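Local coordinates for protein carbon monoxide oxidation system transcription regulator CooA-1 (Carboxydothermus hydrogenoformans, PDB 6CPB) that senses carbon monoxide through its heme domain, the part present here, and as a whole protein probably binds DNA to regulate transcription, at residues N7-E10 and V11-S14; Q27-S30 and K31-L35; Y56-E60 and D61-T65; K115-G118 and D119-K122. One frame throughout, in Å; residues are numbered along the deposited sequence.

How the contacts relate
The four contacts follow one another along the chain, each within one continuous stretch, and sample the parts of a cyclic-nucleotide-binding-type sensor domain. Contact 1 is the short helix 9-12 near the N-terminus. Contact 2 links strand 25-29 of one antiparallel sheet to strand 34-36 of the other, and contact 3 is the turn end of the hairpin 52-59/62-70 in that second sheet; the two touch where Ile34 CD1 meets Tyr56 OH at 3.4 Å. Contact 4 lies on the long helix 108-135, about 18 Å from contact 3 between centres. Contacts 1 and 4, about 20 Å apart between centres, share one sulfate. Hairpin and long helix both meet the second subunit, which joins the sensor fold to the dimer contact.

Contact 1 of 4, residues N7-E10 and V11-S14; sequences NLLE and VLNS. With SO4 (sulfate ion), chain D.
Ser14 and Glu10 meet through a single short bond: Ser14, two residues past the single-turn helix 9-12, returns its hydroxyl OG to Glu10 O at 2.7 Å. Within the turn Leu12 N reaches back to Leu8 O (2.9 Å). The next bond, from Asn13 N to Leu9 O, measures 3.0 Å; Asn13 is the first residue to leave helical geometry. Two apolar pairs flank this backbone. CD2 of Leu8 runs alongside CG2 of Val11 at 4.1 Å, the side chains pointing the same way, while Leu9 CD2 approaches Leu12 CD1 obliquely at 3.9 Å. Leu8 and Val11 both rest on Phe109 of helix 108-135, and Leu8 and Leu12 on Leu47 of strand 44-50, which ties the small helix to the domain.

The N-terminal end of the turn is capped by Asn7. CG of Asn7 is anti to its backbone N (chi1 -179°), which brings Asn7 OD1 to Leu9 N for a capping bond of 2.9 Å, the donor lying 46° out of the side-chain carbonyl plane; Asn7 ND2 bonds to Ala71 O. A water accepts from Val11 N and donates to Asn7 O and Glu10 OE1. Outermost is the sulfate, also held by Thr6 OG1. Asn7 N, which bonds to Asp5 OD1 as well, gives sulfate O1 a weak hydrogen bond at 3.0 Å.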
loop_
_atom_site.group_PDB
_atom_site.type_symbol
_atom_site.label_atom_id
_atom_site.label_comp_id
_atom_site.label_asym_id
_atom_site.label_seq_id
_atom_site.Cartn_x
_atom_site.Cartn_y
_atom_site.Cartn_z
ATOM N N ASN A 7 -12.594 7.516 -2.599
ATOM C CA ASN A 7 -12.305 8.868 -2.155
ATOM C C ASN A 7 -13.107 9.199 -0.899
ATOM O O ASN A 7 -14.284 8.851 -0.784
ATOM C CB ASN A 7 -12.631 9.840 -3.288
ATOM C CG ASN A 7 -12.339 11.251 -2.927
ATOM O OD1 ASN A 7 -13.178 11.937 -2.340
ATOM N ND2 ASN A 7 -11.138 11.708 -3.254
ATOM N N LEU A 8 -12.466 9.898 0.037
ATOM C CA LEU A 8 -13.028 10.136 1.362
ATOM C C LEU A 8 -13.739 11.474 1.520
ATOM O O LEU A 8 -14.193 11.780 2.624
ATOM C CB LEU A 8 -11.935 9.995 2.423
ATOM C CG LEU A 8 -11.398 8.569 2.547
ATOM C CD1 LEU A 8 -10.129 8.567 3.365
ATOM C CD2 LEU A 8 -12.424 7.608 3.153
ATOM N N LEU A 9 -13.882 12.276 0.465
ATOM C CA LEU A 9 -14.635 13.518 0.625
ATOM C C LEU A 9 -16.062 13.255 1.085
ATOM O O LEU A 9 -16.603 14.013 1.893
ATOM C CB LEU A 9 -14.637 14.351 -0.654
ATOM C CG LEU A 9 -13.320 15.053 -0.979
ATOM C CD1 LEU A 9 -13.366 15.679 -2.372
ATOM C CD2 LEU A 9 -12.982 16.102 0.063
ATOM N N GLU A 10 -16.706 12.209 0.568
ATOM C CA GLU A 10 -18.078 11.933 0.986
ATOM C C GLU A 10 -18.141 11.632 2.480
ATOM O O GLU A 10 -19.110 11.999 3.148
ATOM C CB GLU A 10 -18.666 10.815 0.122
ATOM C CG GLU A 10 -20.105 10.409 0.450
ATOM C CD GLU A 10 -20.207 9.212 1.379
ATOM O OE1 GLU A 10 -19.172 8.629 1.739
ATOM O OE2 GLU A 10 -21.349 8.831 1.747
ATOM N N VAL A 11 -17.116 10.965 3.012
ATOM C CA VAL A 11 -17.002 10.692 4.441
ATOM C C VAL A 11 -16.759 11.981 5.219
ATOM O O VAL A 11 -17.409 12.241 6.244
ATOM C CB VAL A 11 -15.865 9.667 4.639
ATOM C CG1 VAL A 11 -15.305 9.683 6.056
ATOM C CG2 VAL A 11 -16.364 8.276 4.247
ATOM N N LEU A 12 -15.825 12.818 4.737
ATOM C CA LEU A 12 -15.550 14.094 5.387
ATOM C C LEU A 12 -16.807 14.929 5.508
ATOM O O LEU A 12 -16.977 15.656 6.493
ATOM C CB LEU A 12 -14.498 14.873 4.592
ATOM C CG LEU A 12 -13.070 14.358 4.758
ATOM C CD1 LEU A 12 -12.148 14.828 3.641
ATOM C CD2 LEU A 12 -12.515 14.802 6.097
ATOM N N ASN A 13 -17.700 14.823 4.533
ATOM C CA ASN A 13 -18.907 15.632 4.488
ATOM C C ASN A 13 -20.136 14.906 5.010
ATOM O O ASN A 13 -21.257 15.366 4.783
ATOM C CB ASN A 13 -19.111 16.136 3.067
ATOM C CG ASN A 13 -18.041 17.123 2.673
ATOM O OD1 ASN A 13 -17.698 18.006 3.452
ATOM N ND2 ASN A 13 -17.476 16.957 1.494
ATOM N N SER A 14 -19.950 13.812 5.731
ATOM C CA SER A 14 -21.060 13.044 6.279
ATOM C C SER A 14 -21.189 13.250 7.779
ATOM O O SER A 14 -20.235 13.038 8.532
ATOM C CB SER A 14 -20.859 11.562 6.020
ATOM O OG SER A 14 -21.143 11.235 4.687
HETATM S S SO4 D . -10.603 7.054 -5.746
HETATM O O1 SO4 D . -11.942 7.579 -5.485
HETATM O O2 SO4 D . -10.542 5.659 -5.312
HETATM O O3 SO4 D . -10.318 7.133 -7.176
HETATM O O4 SO4 D . -9.627 7.852 -5.006
HETATM O O HOH W 1 -16.201 9.050 1.074
#

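Contact 2 of 4, residues Q27-S30 and K31-L35; sequences QRYS and KKAIL
Leu35 lies squarely over one face of the Tyr29 ring, its CG 3.6 Å from the ring centroid and only 4° off the normal, a CH-pi contact of nearly ideal centring. Both methyls spread over the same face as CG: Leu35 CD1 sits 3.9 Å from Tyr29 CG, and Leu35 CD2 is 4.0 Å from Tyr29 CE1. A chi1 of -57° sets CG of Tyr29 beside its backbone N, and from there the flat of the ring is presented to Leu35.

A second apolar touch is smaller. Ala33 CB lies near the plane of the ring, at its edge, and meets Tyr29 CB at 4.1 Å.

Among the polar interactions, Ala33 N donates to Ser30 O at 2.9 Å and closes a type II beta turn from Ser30 to Ala33. This turn carries the chain from strand 25-29 to strand 34-36, outermost strands of the two antiparallel sheets of the beta-roll that cyclic-nucleotide-binding-type domains share. Asp88 OD1 accepts from Lys31 N, and Lys32 O from Gln84 NE2, so both central turn residues are held from outside as well.

One water completes the set. It lies in the ring plane, 2.7 Å from Tyr29 OH, and donates to Leu35 O at 2.8 Å. A serine in place of Tyr29 would probably leave Leu35 without the face it packs on and this water without its phenolic partner.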
loop_
_atom_site.group_PDB
_atom_site.type_symbol
_atom_site.label_atom_id
_atom_site.label_comp_id
_atom_site.label_asym_id
_atom_site.label_seq_id
_atom_site.Cartn_x
_atom_site.Cartn_y
_atom_site.Cartn_z
ATOM N N GLN A 27 -4.305 21.025 10.149
ATOM C CA GLN A 27 -3.173 21.903 9.869
ATOM C C GLN A 27 -3.294 22.398 8.439
ATOM O O GLN A 27 -3.734 21.659 7.555
ATOM C CB GLN A 27 -1.855 21.162 10.105
ATOM C CG GLN A 27 -0.637 22.074 10.116
ATOM C CD GLN A 27 0.553 21.444 10.814
ATOM O OE1 GLN A 27 0.419 20.485 11.577
ATOM N NE2 GLN A 27 1.726 21.995 10.581
ATOM N N ARG A 28 -2.893 23.651 8.233
ATOM C CA ARG A 28 -2.939 24.305 6.937
ATOM C C ARG A 28 -1.532 24.529 6.396
ATOM O O ARG A 28 -0.588 24.778 7.154
ATOM C CB ARG A 28 -3.627 25.663 7.065
ATOM C CG ARG A 28 -5.098 25.577 7.368
ATOM C CD ARG A 28 -5.679 26.899 7.838
ATOM N NE ARG A 28 -5.605 27.972 6.848
ATOM C CZ ARG A 28 -6.503 28.201 5.895
ATOM N NH1 ARG A 28 -7.552 27.406 5.752
ATOM N NH2 ARG A 28 -6.340 29.227 5.069
ATOM N N TYR A 29 -1.427 24.469 5.069
ATOM C CA TYR A 29 -0.165 24.609 4.356
ATOM C C TYR A 29 -0.376 25.466 3.125
ATOM O O TYR A 29 -1.377 25.332 2.425
ATOM C CB TYR A 29 0.372 23.239 3.905
ATOM C CG TYR A 29 0.535 22.292 5.057
ATOM C CD1 TYR A 29 -0.523 21.486 5.458
ATOM C CD2 TYR A 29 1.714 22.245 5.781
ATOM C CE1 TYR A 29 -0.398 20.643 6.528
ATOM C CE2 TYR A 29 1.852 21.405 6.869
ATOM C CZ TYR A 29 0.792 20.602 7.224
ATOM O OH TYR A 29 0.871 19.742 8.292
ATOM N N SER A 30 0.589 26.315 2.847
ATOM C CA SER A 30 0.564 27.071 1.611
ATOM C C SER A 30 1.244 26.293 0.492
ATOM O O SER A 30 2.007 25.356 0.714
ATOM C CB SER A 30 1.267 28.401 1.806
ATOM O OG SER A 30 2.592 28.216 2.266
ATOM N N LYS A 31 0.972 26.721 -0.732
ATOM C CA LYS A 31 1.559 26.078 -1.893
ATOM C C LYS A 31 3.075 25.981 -1.744
ATOM O O LYS A 31 3.741 26.949 -1.369
ATOM C CB LYS A 31 1.185 26.882 -3.132
ATOM C CG LYS A 31 1.690 26.284 -4.409
ATOM C CD LYS A 31 1.146 27.024 -5.613
ATOM C CE LYS A 31 1.653 26.414 -6.900
ATOM N NZ LYS A 31 1.029 27.055 -8.092
ATOM N N LYS A 32 3.607 24.791 -2.024
ATOM C CA LYS A 32 5.019 24.404 -1.983
ATOM C C LYS A 32 5.536 24.100 -0.579
ATOM O O LYS A 32 6.673 23.635 -0.442
ATOM C CB LYS A 32 5.969 25.361 -2.722
ATOM C CG LYS A 32 5.573 25.649 -4.170
ATOM C CD LYS A 32 5.145 24.412 -4.989
ATOM C CE LYS A 32 6.208 23.957 -5.977
ATOM N NZ LYS A 32 6.191 24.753 -7.230
ATOM N N ALA A 33 4.731 24.290 0.461
ATOM C CA ALA A 33 5.173 23.941 1.802
ATOM C C ALA A 33 5.413 22.439 1.903
ATOM O O ALA A 33 4.726 21.633 1.279
ATOM C CB ALA A 33 4.133 24.354 2.830
ATOM N N ILE A 34 6.376 22.069 2.726
ATOM C CA ILE A 34 6.667 20.670 3.017
ATOM C C ILE A 34 5.848 20.259 4.236
ATOM O O ILE A 34 6.020 20.823 5.318
ATOM C CB ILE A 34 8.166 20.477 3.286
ATOM C CG1 ILE A 34 9.010 21.038 2.137
ATOM C CG2 ILE A 34 8.449 19.001 3.555
ATOM C CD1 ILE A 34 8.708 20.458 0.795
ATOM N N LEU A 35 4.974 19.264 4.069
ATOM C CA LEU A 35 4.165 18.752 5.177
ATOM C C LEU A 35 4.981 17.873 6.106
ATOM O O LEU A 35 4.954 18.057 7.329
ATOM C CB LEU A 35 2.973 17.944 4.659
ATOM C CG LEU A 35 1.769 18.715 4.131
ATOM C CD1 LEU A 35 2.065 19.440 2.825
ATOM C CD2 LEU A 35 0.615 17.768 3.947
HETATM O O HOH W 2 3.371 19.354 9.189
#

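Contact 3 of 4, residues Y56-E60 and D61-T65; sequences YLAYE and DKEFT
Tyr56 and Glu63 are brought together by their torsions: CG of Tyr56 sits between its own backbone N and carbonyl carbon (chi1 66°), which sets the ring beside Glu63, while Glu63 reaches out extended (chi1 -173°) and lays its chain along the ring. Both lie on one face of the beta hairpin formed by strands 52-59 and 62-70, whose two-residue loop is a type II' turn. The carboxylate crosses the ring obliquely, its plane 31° from that of the ring, and Glu63 CG, CD and OE2 each come to 3.7 Å from Tyr56 CD2. Arg54 completes this cluster, its NH1 forming a salt bridge with Glu63 OE2 while the guanidinium makes a cation-pi contact with Tyr56. An alanine at Tyr56 would probably leave Arg54 without its pi partner and a gap beside Glu63.

On the other face Leu57 and Phe64 lie side by side, CD2 of Leu57 meeting Phe64 CD2 at 3.9 Å in the plane of the ring, at its edge. Phe64 continues onto Ile127 and Leu131 of helix 108-135, and Leu57 packs against Asn129 of the second subunit; the hairpin is therefore wedged against the dimer helices.

Leu57/Phe64 and Tyr59/Lys62 are antiparallel hydrogen-bonded pairs. Leu57 N donates to Phe64 O at 2.9 Å and Phe64 N to Leu57 O at the same length. Nearer the turn, where Glu60 takes a positive phi, Tyr59 N donates to Lys62 O at 3.0 Å, and Lys62 N donates to Tyr59 O at 2.9 Å.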
loop_
_atom_site.group_PDB
_atom_site.type_symbol
_atom_site.label_atom_id
_atom_site.label_comp_id
_atom_site.label_asym_id
_atom_site.label_seq_id
_atom_site.Cartn_x
_atom_site.Cartn_y
_atom_site.Cartn_z
ATOM N N TYR A 56 6.950 12.272 -2.724
ATOM C CA TYR A 56 8.144 12.131 -3.545
ATOM C C TYR A 56 9.321 11.618 -2.729
ATOM O O TYR A 56 9.316 11.620 -1.489
ATOM C CB TYR A 56 8.498 13.458 -4.233
ATOM C CG TYR A 56 8.909 14.593 -3.327
ATOM C CD1 TYR A 56 7.959 15.382 -2.696
ATOM C CD2 TYR A 56 10.241 14.903 -3.133
ATOM C CE1 TYR A 56 8.326 16.437 -1.893
ATOM C CE2 TYR A 56 10.622 15.971 -2.323
ATOM C CZ TYR A 56 9.661 16.733 -1.707
ATOM O OH TYR A 56 10.015 17.787 -0.883
ATOM N N LEU A 57 10.335 11.154 -3.459
ATOM C CA LEU A 57 11.609 10.747 -2.892
ATOM C C LEU A 57 12.674 11.713 -3.393
ATOM O O LEU A 57 12.711 12.036 -4.576
ATOM C CB LEU A 57 11.948 9.312 -3.336
ATOM C CG LEU A 57 13.300 8.667 -2.999
ATOM C CD1 LEU A 57 13.206 7.157 -3.084
ATOM C CD2 LEU A 57 14.417 9.101 -3.965
ATOM N N ALA A 58 13.542 12.162 -2.498
ATOM C CA ALA A 58 14.708 12.950 -2.850
ATOM C C ALA A 58 15.896 12.333 -2.142
ATOM O O ALA A 58 15.827 12.047 -0.943
ATOM C CB ALA A 58 14.544 14.405 -2.418
ATOM N N TYR A 59 16.981 12.124 -2.874
ATOM C CA TYR A 59 18.164 11.484 -2.321
ATOM C C TYR A 59 19.323 11.868 -3.219
ATOM O O TYR A 59 19.204 11.777 -4.449
ATOM C CB TYR A 59 17.977 9.972 -2.332
ATOM C CG TYR A 59 19.117 9.183 -1.759
ATOM C CD1 TYR A 59 19.388 9.179 -0.404
ATOM C CD2 TYR A 59 19.903 8.403 -2.570
ATOM C CE1 TYR A 59 20.423 8.419 0.121
ATOM C CE2 TYR A 59 20.936 7.647 -2.060
ATOM C CZ TYR A 59 21.194 7.653 -0.720
ATOM O OH TYR A 59 22.224 6.866 -0.241
ATOM N N GLU A 60 20.431 12.289 -2.611
ATOM C CA GLU A 60 21.591 12.765 -3.374
ATOM C C GLU A 60 21.078 13.798 -4.379
ATOM O O GLU A 60 20.343 14.712 -3.979
ATOM C CB GLU A 60 22.383 11.578 -3.930
ATOM C CG GLU A 60 22.959 10.713 -2.812
ATOM C CD GLU A 60 23.763 9.521 -3.296
ATOM O OE1 GLU A 60 23.829 9.293 -4.518
ATOM O OE2 GLU A 60 24.325 8.784 -2.446
ATOM N N ASP A 61 21.410 13.697 -5.666
ATOM C CA ASP A 61 20.993 14.685 -6.656
ATOM C C ASP A 61 19.770 14.242 -7.458
ATOM O O ASP A 61 19.538 14.760 -8.551
ATOM C CB ASP A 61 22.148 15.052 -7.596
ATOM C CG ASP A 61 22.580 13.902 -8.480
ATOM O OD1 ASP A 61 22.314 12.725 -8.153
ATOM O OD2 ASP A 61 23.218 14.178 -9.514
ATOM N N LYS A 62 18.979 13.310 -6.936
ATOM C CA LYS A 62 17.809 12.792 -7.628
ATOM C C LYS A 62 16.526 13.110 -6.863
ATOM O O LYS A 62 16.517 13.244 -5.631
ATOM C CB LYS A 62 17.935 11.268 -7.837
ATOM C CG LYS A 62 19.101 10.862 -8.710
ATOM C CD LYS A 62 18.891 11.353 -10.119
ATOM C CE LYS A 62 19.969 10.846 -11.048
ATOM N NZ LYS A 62 19.717 11.291 -12.437
ATOM N N GLU A 63 15.436 13.221 -7.617
ATOM C CA GLU A 63 14.112 13.404 -7.043
ATOM C C GLU A 63 13.091 12.759 -7.964
ATOM O O GLU A 63 13.096 13.012 -9.177
ATOM C CB GLU A 63 13.772 14.887 -6.874
ATOM C CG GLU A 63 12.461 15.080 -6.127
ATOM C CD GLU A 63 12.054 16.509 -5.964
ATOM O OE1 GLU A 63 12.892 17.335 -5.572
ATOM O OE2 GLU A 63 10.872 16.799 -6.216
ATOM N N PHE A 64 12.200 11.955 -7.389
ATOM C CA PHE A 64 11.160 11.267 -8.140
ATOM C C PHE A 64 9.820 11.503 -7.464
ATOM O O PHE A 64 9.649 11.166 -6.288
ATOM C CB PHE A 64 11.407 9.758 -8.181
ATOM C CG PHE A 64 12.754 9.376 -8.699
ATOM C CD1 PHE A 64 12.990 9.311 -10.056
ATOM C CD2 PHE A 64 13.777 9.051 -7.828
ATOM C CE1 PHE A 64 14.238 8.955 -10.540
ATOM C CE2 PHE A 64 15.026 8.697 -8.306
ATOM C CZ PHE A 64 15.247 8.652 -9.659
ATOM N N THR A 65 8.860 12.028 -8.208
ATOM C CA THR A 65 7.490 12.054 -7.725
ATOM C C THR A 65 6.935 10.637 -7.706
ATOM O O THR A 65 7.071 9.888 -8.675
ATOM C CB THR A 65 6.650 12.951 -8.616
ATOM O OG1 THR A 65 7.194 14.265 -8.522
ATOM C CG2 THR A 65 5.179 12.945 -8.207
#

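Contact 4 of 4, residues K115-G118 and D119-K122; sequences KVLG and DLLK. With SO4 (sulfate ion), chain D.
Lys115 and Asp119, one helical turn apart and oppositely charged, stop short of a salt bridge: Lys115 NZ stays 4.5 Å from Asp119 OD2 and a water fills the step. That water accepts from Lys115 NZ at 2.8 Å and donates to Asp119 OD2 at the same distance. Bends at chi2 (-86°) and chi3 lay the lysine chain alongside the carboxylate, Lys115 CD 3.6 Å from Asp119 OD2, while NZ is carried on to a salt bridge with Asp73 OD1 and a weak hydrogen bond from Lys115 NZ to sulfate O4 (3.2 Å). Asp119 OD1 accepts from His78 NE2 of the second subunit. In the heme-bound protein His78 is an axial ligand of the heme iron; heme is absent from this chain, and NE2 is instead engaged by Asp119. Lys122, likewise a heme-binding residue in the heme-bound protein, packs on the same His78. A second water donates to Lys115 O and weakly to Asp119 OD1.

Regular alpha-helical bonding runs beneath, for example Leu120 N to Val116 O at 2.9 Å. Val116 and Leu120 lie side by side, CG1 of Val116 at 3.8 Å from Leu120 CD1.

These residues belong to helix 108-135, the long dimer helix of the CRP/FNR-type fold. Val116 and Leu120 face strand 62-70 through Leu69, Leu66 and Ala67, and Leu120 also meets Phe75 of strand 74-76, while Leu117 and Leu121 each pack on their own counterparts in the helix of the second subunit.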
loop_
_atom_site.group_PDB
_atom_site.type_symbol
_atom_site.label_atom_id
_atom_site.label_comp_id
_atom_site.label_asym_id
_atom_site.label_seq_id
_atom_site.Cartn_x
_atom_site.Cartn_y
_atom_site.Cartn_z
ATOM N N LYS A 115 -5.731 1.848 -1.524
ATOM C CA LYS A 115 -5.638 2.343 -2.896
ATOM C C LYS A 115 -4.394 3.216 -3.076
ATOM O O LYS A 115 -3.633 3.049 -4.044
ATOM C CB LYS A 115 -6.930 3.104 -3.223
ATOM C CG LYS A 115 -7.079 3.576 -4.653
ATOM C CD LYS A 115 -6.425 4.910 -4.923
ATOM C CE LYS A 115 -7.000 6.042 -4.100
ATOM N NZ LYS A 115 -6.463 7.353 -4.573
ATOM N N VAL A 116 -4.177 4.153 -2.149
ATOM C CA VAL A 116 -3.039 5.072 -2.220
ATOM C C VAL A 116 -1.720 4.311 -2.124
ATOM O O VAL A 116 -0.799 4.525 -2.931
ATOM C CB VAL A 116 -3.155 6.148 -1.120
ATOM C CG1 VAL A 116 -1.856 6.922 -0.976
ATOM C CG2 VAL A 116 -4.310 7.101 -1.396
ATOM N N LEU A 117 -1.603 3.411 -1.141
ATOM C CA LEU A 117 -0.360 2.663 -0.974
ATOM C C LEU A 117 -0.095 1.776 -2.176
ATOM O O LEU A 117 1.058 1.625 -2.600
ATOM C CB LEU A 117 -0.400 1.834 0.307
ATOM C CG LEU A 117 -0.320 2.621 1.619
ATOM C CD1 LEU A 117 -0.564 1.693 2.791
ATOM C CD2 LEU A 117 0.992 3.348 1.796
ATOM N N GLY A 118 -1.143 1.165 -2.730
ATOM C CA GLY A 118 -0.962 0.343 -3.912
ATOM C C GLY A 118 -0.444 1.144 -5.090
ATOM O O GLY A 118 0.426 0.680 -5.832
ATOM N N ASP A 119 -0.968 2.361 -5.277
ATOM C CA ASP A 119 -0.494 3.228 -6.356
ATOM C C ASP A 119 0.947 3.674 -6.117
ATOM O O ASP A 119 1.762 3.687 -7.054
ATOM C CB ASP A 119 -1.396 4.456 -6.494
ATOM C CG ASP A 119 -2.691 4.166 -7.213
ATOM O OD1 ASP A 119 -2.785 3.120 -7.896
ATOM O OD2 ASP A 119 -3.616 5.004 -7.106
ATOM N N LEU A 120 1.280 4.039 -4.875
ATOM C CA LEU A 120 2.650 4.430 -4.562
ATOM C C LEU A 120 3.618 3.289 -4.827
ATOM O O LEU A 120 4.700 3.498 -5.395
ATOM C CB LEU A 120 2.736 4.860 -3.101
ATOM C CG LEU A 120 2.162 6.243 -2.807
ATOM C CD1 LEU A 120 1.928 6.393 -1.315
ATOM C CD2 LEU A 120 3.113 7.322 -3.295
ATOM N N LEU A 121 3.250 2.072 -4.422
ATOM C CA LEU A 121 4.122 0.927 -4.637
ATOM C C LEU A 121 4.268 0.630 -6.125
ATOM O O LEU A 121 5.376 0.392 -6.613
ATOM C CB LEU A 121 3.599 -0.290 -3.874
ATOM C CG LEU A 121 4.420 -1.567 -4.051
ATOM C CD1 LEU A 121 5.851 -1.408 -3.557
ATOM C CD2 LEU A 121 3.717 -2.726 -3.338
ATOM N N LYS A 122 3.161 0.626 -6.864
ATOM C CA LYS A 122 3.224 0.455 -8.311
ATOM C C LYS A 122 4.189 1.460 -8.935
ATOM O O LYS A 122 5.055 1.110 -9.745
ATOM C CB LYS A 122 1.816 0.610 -8.882
ATOM C CG LYS A 122 1.744 0.567 -10.398
ATOM C CD LYS A 122 0.315 0.784 -10.862
ATOM C CE LYS A 122 0.251 0.962 -12.372
ATOM N NZ LYS A 122 0.801 -0.212 -13.101
HETATM S S SO4 D . -10.603 7.054 -5.746
HETATM O O1 SO4 D . -11.942 7.579 -5.485
HETATM O O2 SO4 D . -10.542 5.659 -5.312
HETATM O O3 SO4 D . -10.318 7.133 -7.176
HETATM O O4 SO4 D . -9.627 7.852 -5.006
HETATM O O HOH W 3 -3.730 7.072 -5.246
HETATM O O HOH W 4 -4.174 0.996 -5.860
#